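Local coordinates for protein anaphase-promoting complex subunit CUT9 (Schizosaccharomyces pombe, PDB 2XPI) that serves as a TPR-repeat subunit of the anaphase-promoting complex, the E3 ubiquitin ligase that controls mitotic progression and G1, and binds the small subunit hcn1, at residues P443-G448 and Q472-L477; L476-L481 and I495-N500. All blocks are in the same frame, centred on the assembly; numbering follows the deposited sequence.

Contact 1 (P443-G448 and Q472-L477); sequences PYLFLG and QYDPLL
Leu-445 packs against Leu-476, Leu-477 and Asp-474 in a buried, mostly apolar contact between consecutive TPR motifs, where helix 442-454 of TPR 11 meets the N-terminal end of helix 475-487 of TPR 12. The backbones come nearest at Leu-445 and Leu-477, whose CA atoms lie 6.4 Å apart, and the interface buries 188 Å² in all. One methyl, Leu-445 CD1, does most of the touching. It lies 3.9 Å from Leu-476 CD1 and 4.1 Å from Leu-477 CB, so it sits against the first turn of the helix. Leu-476 CD1 also reaches the edge of the Phe-446 ring, near the ring plane, with CE1 4.2 Å away. The third neighbour of the methyl is polar: Asp-474 OD2 stands 3.6 Å from Leu-445 CD1. Asp-474 is the N-cap of helix 475-487. With its CG anti to the backbone N (chi1 170°), its OD1 accepts from Leu-476 N at 2.9 Å, from above the carboxylate plane. OD2 accepts a hydrogen bond from His-441 NE2 and forms a salt bridge with a basic side chain on the chain of another protein. The carboxylate is thus buried but gripped at both oxygens, and its positive partner together with the helix N-terminus would probably stabilise the charged form beside the leucine methyls.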
loop_
_atom_site.group_PDB
_atom_site.type_symbol
_atom_site.label_atom_id
_atom_site.label_comp_id
_atom_site.label_asym_id
_atom_site.label_seq_id
_atom_site.Cartn_x
_atom_site.Cartn_y
_atom_site.Cartn_z
ATOM N N PRO A 443 -3.480 -14.604 34.866
ATOM C CA PRO A 443 -4.835 -15.042 34.487
ATOM C C PRO A 443 -5.529 -16.001 35.458
ATOM O O PRO A 443 -6.711 -15.808 35.678
ATOM C CB PRO A 443 -4.613 -15.700 33.130
ATOM C CG PRO A 443 -3.494 -14.870 32.534
ATOM C CD PRO A 443 -2.551 -14.666 33.724
ATOM N N TYR A 444 -4.843 -16.983 36.035
ATOM C CA TYR A 444 -5.450 -17.861 37.051
ATOM C C TYR A 444 -5.734 -17.119 38.349
ATOM O O TYR A 444 -6.679 -17.448 39.071
ATOM C CB TYR A 444 -4.535 -19.022 37.402
ATOM C CG TYR A 444 -4.380 -20.021 36.294
ATOM C CD1 TYR A 444 -5.294 -20.089 35.271
ATOM C CD2 TYR A 444 -3.312 -20.892 36.277
ATOM C CE1 TYR A 444 -5.155 -20.985 34.270
ATOM C CE2 TYR A 444 -3.160 -21.795 35.279
ATOM C CZ TYR A 444 -4.084 -21.845 34.276
ATOM O OH TYR A 444 -3.919 -22.759 33.259
ATOM N N LEU A 445 -4.881 -16.150 38.657
ATOM C CA LEU A 445 -5.114 -15.250 39.762
ATOM C C LEU A 445 -6.484 -14.609 39.599
ATOM O O LEU A 445 -7.335 -14.676 40.494
ATOM C CB LEU A 445 -4.056 -14.159 39.773
ATOM C CG LEU A 445 -3.643 -13.740 41.169
ATOM C CD1 LEU A 445 -2.563 -12.673 41.134
ATOM C CD2 LEU A 445 -4.870 -13.280 41.924
ATOM N N PHE A 446 -6.695 -13.994 38.441
ATOM C CA PHE A 446 -7.912 -13.251 38.205
ATOM C C PHE A 446 -9.132 -14.178 38.150
ATOM O O PHE A 446 -10.197 -13.858 38.686
ATOM C CB PHE A 446 -7.788 -12.429 36.927
ATOM C CG PHE A 446 -6.644 -11.441 36.939
ATOM C CD1 PHE A 446 -6.228 -10.855 38.111
ATOM C CD2 PHE A 446 -6.006 -11.076 35.757
ATOM C CE1 PHE A 446 -5.175 -9.934 38.118
ATOM C CE2 PHE A 446 -4.951 -10.153 35.755
ATOM C CZ PHE A 446 -4.536 -9.587 36.925
ATOM N N LEU A 447 -8.983 -15.324 37.495
ATOM C CA LEU A 447 -10.048 -16.315 37.485
ATOM C C LEU A 447 -10.409 -16.715 38.930
ATOM O O LEU A 447 -11.572 -16.877 39.254
ATOM C CB LEU A 447 -9.641 -17.555 36.683
ATOM C CG LEU A 447 -10.077 -17.804 35.229
ATOM C CD1 LEU A 447 -11.228 -16.907 34.818
ATOM C CD2 LEU A 447 -8.902 -17.660 34.266
ATOM N N GLY A 448 -9.407 -16.867 39.789
ATOM C CA GLY A 448 -9.643 -17.202 41.180
ATOM C C GLY A 448 -10.457 -16.136 41.908
ATOM O O GLY A 448 -11.436 -16.449 42.591
ATOM N N GLN A 472 5.190 -17.681 42.972
ATOM C CA GLN A 472 4.778 -17.619 44.370
ATOM C C GLN A 472 5.022 -16.286 45.092
ATOM O O GLN A 472 4.664 -16.157 46.261
ATOM C CB GLN A 472 5.360 -18.800 45.177
ATOM C CG GLN A 472 6.855 -19.114 44.958
ATOM C CD GLN A 472 7.117 -19.829 43.640
ATOM O OE1 GLN A 472 7.591 -19.223 42.666
ATOM N NE2 GLN A 472 6.785 -21.117 43.593
ATOM N N TYR A 473 5.592 -15.297 44.401
ATOM C CA TYR A 473 5.969 -14.042 45.053
ATOM C C TYR A 473 5.233 -12.781 44.571
ATOM O O TYR A 473 5.849 -11.745 44.318
ATOM C CB TYR A 473 7.479 -13.831 44.968
ATOM C CG TYR A 473 8.272 -14.991 45.511
ATOM C CD1 TYR A 473 8.405 -15.188 46.877
ATOM C CD2 TYR A 473 8.881 -15.894 44.655
ATOM C CE1 TYR A 473 9.120 -16.257 47.375
ATOM C CE2 TYR A 473 9.600 -16.965 45.141
ATOM C CZ TYR A 473 9.715 -17.141 46.497
ATOM O OH TYR A 473 10.431 -18.206 46.970
ATOM N N ASP A 474 3.913 -12.869 44.478
ATOM C CA ASP A 474 3.088 -11.731 44.129
ATOM C C ASP A 474 2.105 -11.482 45.281
ATOM O O ASP A 474 1.307 -12.355 45.623
ATOM C CB ASP A 474 2.362 -12.042 42.821
ATOM C CG ASP A 474 1.280 -11.022 42.470
ATOM O OD1 ASP A 474 0.989 -10.086 43.261
ATOM O OD2 ASP A 474 0.702 -11.171 41.374
ATOM N N PRO A 475 2.164 -10.285 45.884
ATOM C CA PRO A 475 1.407 -9.930 47.096
ATOM C C PRO A 475 -0.089 -10.158 46.928
ATOM O O PRO A 475 -0.769 -10.479 47.898
ATOM C CB PRO A 475 1.646 -8.423 47.240
ATOM C CG PRO A 475 2.782 -8.095 46.358
ATOM C CD PRO A 475 2.833 -9.123 45.278
ATOM N N LEU A 476 -0.586 -9.969 45.704
ATOM C CA LEU A 476 -2.014 -10.033 45.384
ATOM C C LEU A 476 -2.527 -11.460 45.495
ATOM O O LEU A 476 -3.681 -11.699 45.846
ATOM C CB LEU A 476 -2.222 -9.554 43.955
ATOM C CG LEU A 476 -3.555 -8.918 43.557
ATOM C CD1 LEU A 476 -3.834 -9.152 42.048
ATOM C CD2 LEU A 476 -4.712 -9.417 44.424
ATOM N N LEU A 477 -1.655 -12.403 45.177
ATOM C CA LEU A 477 -1.981 -13.808 45.180
ATOM C C LEU A 477 -2.029 -14.322 46.599
ATOM O O LEU A 477 -2.882 -15.140 46.936
ATOM C CB LEU A 477 -0.906 -14.567 44.411
ATOM C CG LEU A 477 -0.925 -16.088 44.485
ATOM C CD1 LEU A 477 -2.158 -16.649 43.810
ATOM C CD2 LEU A 477 0.324 -16.608 43.827
#

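Contact 2 (L476-L481 and I495-N500); sequences LLLNEL and INHFQN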
loop_
_atom_site.group_PDB
_atom_site.type_symbol
_atom_site.label_atom_id
_atom_site.label_comp_id
_atom_site.label_asym_id
_atom_site.label_seq_id
_atom_site.Cartn_x
_atom_site.Cartn_y
_atom_site.Cartn_z
ATOM N N LEU A 476 -0.586 -9.969 45.704
ATOM C CA LEU A 476 -2.014 -10.033 45.384
ATOM C C LEU A 476 -2.527 -11.460 45.495
ATOM O O LEU A 476 -3.681 -11.699 45.846
ATOM C CB LEU A 476 -2.222 -9.554 43.955
ATOM C CG LEU A 476 -3.555 -8.918 43.557
ATOM C CD1 LEU A 476 -3.834 -9.152 42.048
ATOM C CD2 LEU A 476 -4.712 -9.417 44.424
ATOM N N LEU A 477 -1.655 -12.403 45.177
ATOM C CA LEU A 477 -1.981 -13.808 45.180
ATOM C C LEU A 477 -2.029 -14.322 46.599
ATOM O O LEU A 477 -2.882 -15.140 46.936
ATOM C CB LEU A 477 -0.906 -14.567 44.411
ATOM C CG LEU A 477 -0.925 -16.088 44.485
ATOM C CD1 LEU A 477 -2.158 -16.649 43.810
ATOM C CD2 LEU A 477 0.324 -16.608 43.827
ATOM N N LEU A 478 -1.098 -13.852 47.433
ATOM C CA LEU A 478 -1.069 -14.251 48.841
ATOM C C LEU A 478 -2.273 -13.678 49.564
ATOM O O LEU A 478 -2.863 -14.321 50.421
ATOM C CB LEU A 478 0.233 -13.821 49.516
ATOM C CG LEU A 478 1.492 -14.494 48.957
ATOM C CD1 LEU A 478 2.737 -13.877 49.557
ATOM C CD2 LEU A 478 1.469 -15.997 49.195
ATOM N N ASN A 479 -2.650 -12.463 49.208
ATOM C CA ASN A 479 -3.894 -11.930 49.722
ATOM C C ASN A 479 -5.077 -12.821 49.353
ATOM O O ASN A 479 -5.875 -13.165 50.196
ATOM C CB ASN A 479 -4.142 -10.493 49.260
ATOM C CG ASN A 479 -5.453 -9.946 49.789
ATOM O OD1 ASN A 479 -6.505 -10.138 49.187
ATOM N ND2 ASN A 479 -5.402 -9.303 50.938
ATOM N N GLU A 480 -5.179 -13.209 48.088
ATOM C CA GLU A 480 -6.304 -14.029 47.649
ATOM C C GLU A 480 -6.315 -15.423 48.292
ATOM O O GLU A 480 -7.369 -15.942 48.641
ATOM C CB GLU A 480 -6.348 -14.118 46.123
ATOM C CG GLU A 480 -6.361 -12.770 45.432
ATOM C CD GLU A 480 -7.509 -11.873 45.886
ATOM O OE1 GLU A 480 -8.650 -12.371 45.975
ATOM O OE2 GLU A 480 -7.277 -10.666 46.153
ATOM N N LEU A 481 -5.155 -16.039 48.441
ATOM C CA LEU A 481 -5.084 -17.310 49.145
ATOM C C LEU A 481 -5.526 -17.139 50.603
ATOM O O LEU A 481 -6.059 -18.068 51.217
ATOM C CB LEU A 481 -3.661 -17.851 49.106
ATOM C CG LEU A 481 -3.260 -18.555 47.821
ATOM C CD1 LEU A 481 -1.740 -18.643 47.727
ATOM C CD2 LEU A 481 -3.922 -19.928 47.775
ATOM N N ILE A 495 -3.793 -15.638 58.438
ATOM C CA ILE A 495 -2.879 -14.645 59.006
ATOM C C ILE A 495 -1.497 -14.761 58.380
ATOM O O ILE A 495 -0.861 -13.751 58.061
ATOM C CB ILE A 495 -2.760 -14.793 60.534
ATOM C CG1 ILE A 495 -3.924 -14.082 61.225
ATOM C CG2 ILE A 495 -1.427 -14.252 61.039
ATOM C CD1 ILE A 495 -4.309 -14.711 62.543
ATOM N N ASN A 496 -1.033 -15.995 58.197
ATOM C CA ASN A 496 0.282 -16.219 57.603
ATOM C C ASN A 496 0.347 -15.666 56.183
ATOM O O ASN A 496 1.323 -15.026 55.789
ATOM C CB ASN A 496 0.640 -17.707 57.619
ATOM C CG ASN A 496 0.664 -18.291 59.029
ATOM O OD1 ASN A 496 0.432 -19.485 59.212
ATOM N ND2 ASN A 496 0.948 -17.453 60.029
ATOM N N HIS A 497 -0.708 -15.910 55.417
ATOM C CA HIS A 497 -0.766 -15.425 54.054
ATOM C C HIS A 497 -0.812 -13.906 53.994
ATOM O O HIS A 497 -0.019 -13.296 53.280
ATOM C CB HIS A 497 -1.934 -16.057 53.309
ATOM C CG HIS A 497 -1.636 -17.433 52.808
ATOM N ND1 HIS A 497 -2.589 -18.426 52.734
ATOM C CD2 HIS A 497 -0.483 -17.983 52.354
ATOM C CE1 HIS A 497 -2.038 -19.527 52.252
ATOM N NE2 HIS A 497 -0.763 -19.284 52.010
ATOM N N PHE A 498 -1.720 -13.290 54.741
ATOM C CA PHE A 498 -1.744 -11.831 54.835
ATOM C C PHE A 498 -0.421 -11.217 55.278
ATOM O O PHE A 498 0.014 -10.208 54.717
ATOM C CB PHE A 498 -2.852 -11.365 55.758
ATOM C CG PHE A 498 -4.204 -11.782 55.308
ATOM C CD1 PHE A 498 -4.535 -11.735 53.969
ATOM C CD2 PHE A 498 -5.139 -12.235 56.211
ATOM C CE1 PHE A 498 -5.770 -12.113 53.548
ATOM C CE2 PHE A 498 -6.374 -12.615 55.790
ATOM C CZ PHE A 498 -6.692 -12.557 54.459
ATOM N N GLN A 499 0.216 -11.809 56.283
ATOM C CA GLN A 499 1.482 -11.271 56.774
ATOM C C GLN A 499 2.564 -11.332 55.701
ATOM O O GLN A 499 3.464 -10.499 55.664
ATOM C CB GLN A 499 1.938 -11.986 58.049
ATOM C CG GLN A 499 1.334 -11.426 59.317
ATOM C CD GLN A 499 1.538 -12.340 60.529
ATOM O OE1 GLN A 499 1.238 -11.952 61.666
ATOM N NE2 GLN A 499 2.042 -13.555 60.290
ATOM N N ASN A 500 2.469 -12.320 54.820
ATOM C CA ASN A 500 3.456 -12.464 53.762
ATOM C C ASN A 500 3.210 -11.581 52.555
ATOM O O ASN A 500 4.156 -11.171 51.891
ATOM C CB ASN A 500 3.614 -13.921 53.359
ATOM C CG ASN A 500 4.903 -14.501 53.864
ATOM O OD1 ASN A 500 4.967 -15.043 54.967
ATOM N ND2 ASN A 500 5.961 -14.348 53.079
#
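Leu-478, Asn-479 and Leu-481 face His-497, Phe-498 and Asn-500 across an antiparallel helix pair, the A and B helices of TPR 12. The axes of the two short segments approach to 7.8 Å with a signed crossing angle of -163°, and Leu-478 and His-497 bring their CA atoms within 5.4 Å. This spacing is close enough for side chains to rest on the opposing backbone: His-497 CB lies 3.5 Å from Leu-478 O.

Two leucines carry the van der Waals packing. Leu-481 CB makes a CH-pi contact over one face of the His-497 imidazole, 4.0 Å from the ring centroid and displaced toward ND1 and CE1. The ring is brought there by a CG anti to the carbonyl carbon (chi1 -81°). Leu-478 extends its CD1 across to Asn-500, where it lies 3.9 Å from CB and also rests on the backbone carbonyl. With the imidazole cut back to an alanine here, Leu-481 CB would probably lose the ring face that covers it and be left more open to solvent.

Contacts between polar groups and an aromatic edge form the second kind. Phe-498 presents CE1 to the backbone O of Asn-479 at 3.5 Å, close to the ring plane, while the Asn-479 side-chain amide crosses the ring obliquely, their planes 46° apart.

Around this pair, Phe-498 continues onto Asn-521 and Leu-522 of helix 516-528, whereas Leu-481 touches Gln-465 of helix 457-470, placing the hairpin between the preceding and following repeats.

In the fold
Helix 475-487 joins the two contacts, whose centres are about 10 Å apart. Leu-476 and Leu-477 fall in both ranges but pack in contact 1, while Leu-478, Asn-479 and Leu-481 serve contact 2. The contacts also touch directly, Leu-445 CD2 lying 3.8 Å from Glu-480 CG. In chain order, helix 442-454 comes first, then helix 475-487, then helix 491-507. Contact 1 therefore couples TPR 11 to TPR 12, while contact 2 closes the helical hairpin within TPR 12. Both lie in repeats (TPR 11 and 12) among those that bind hcn1, and residues of both meet the chain of another protein.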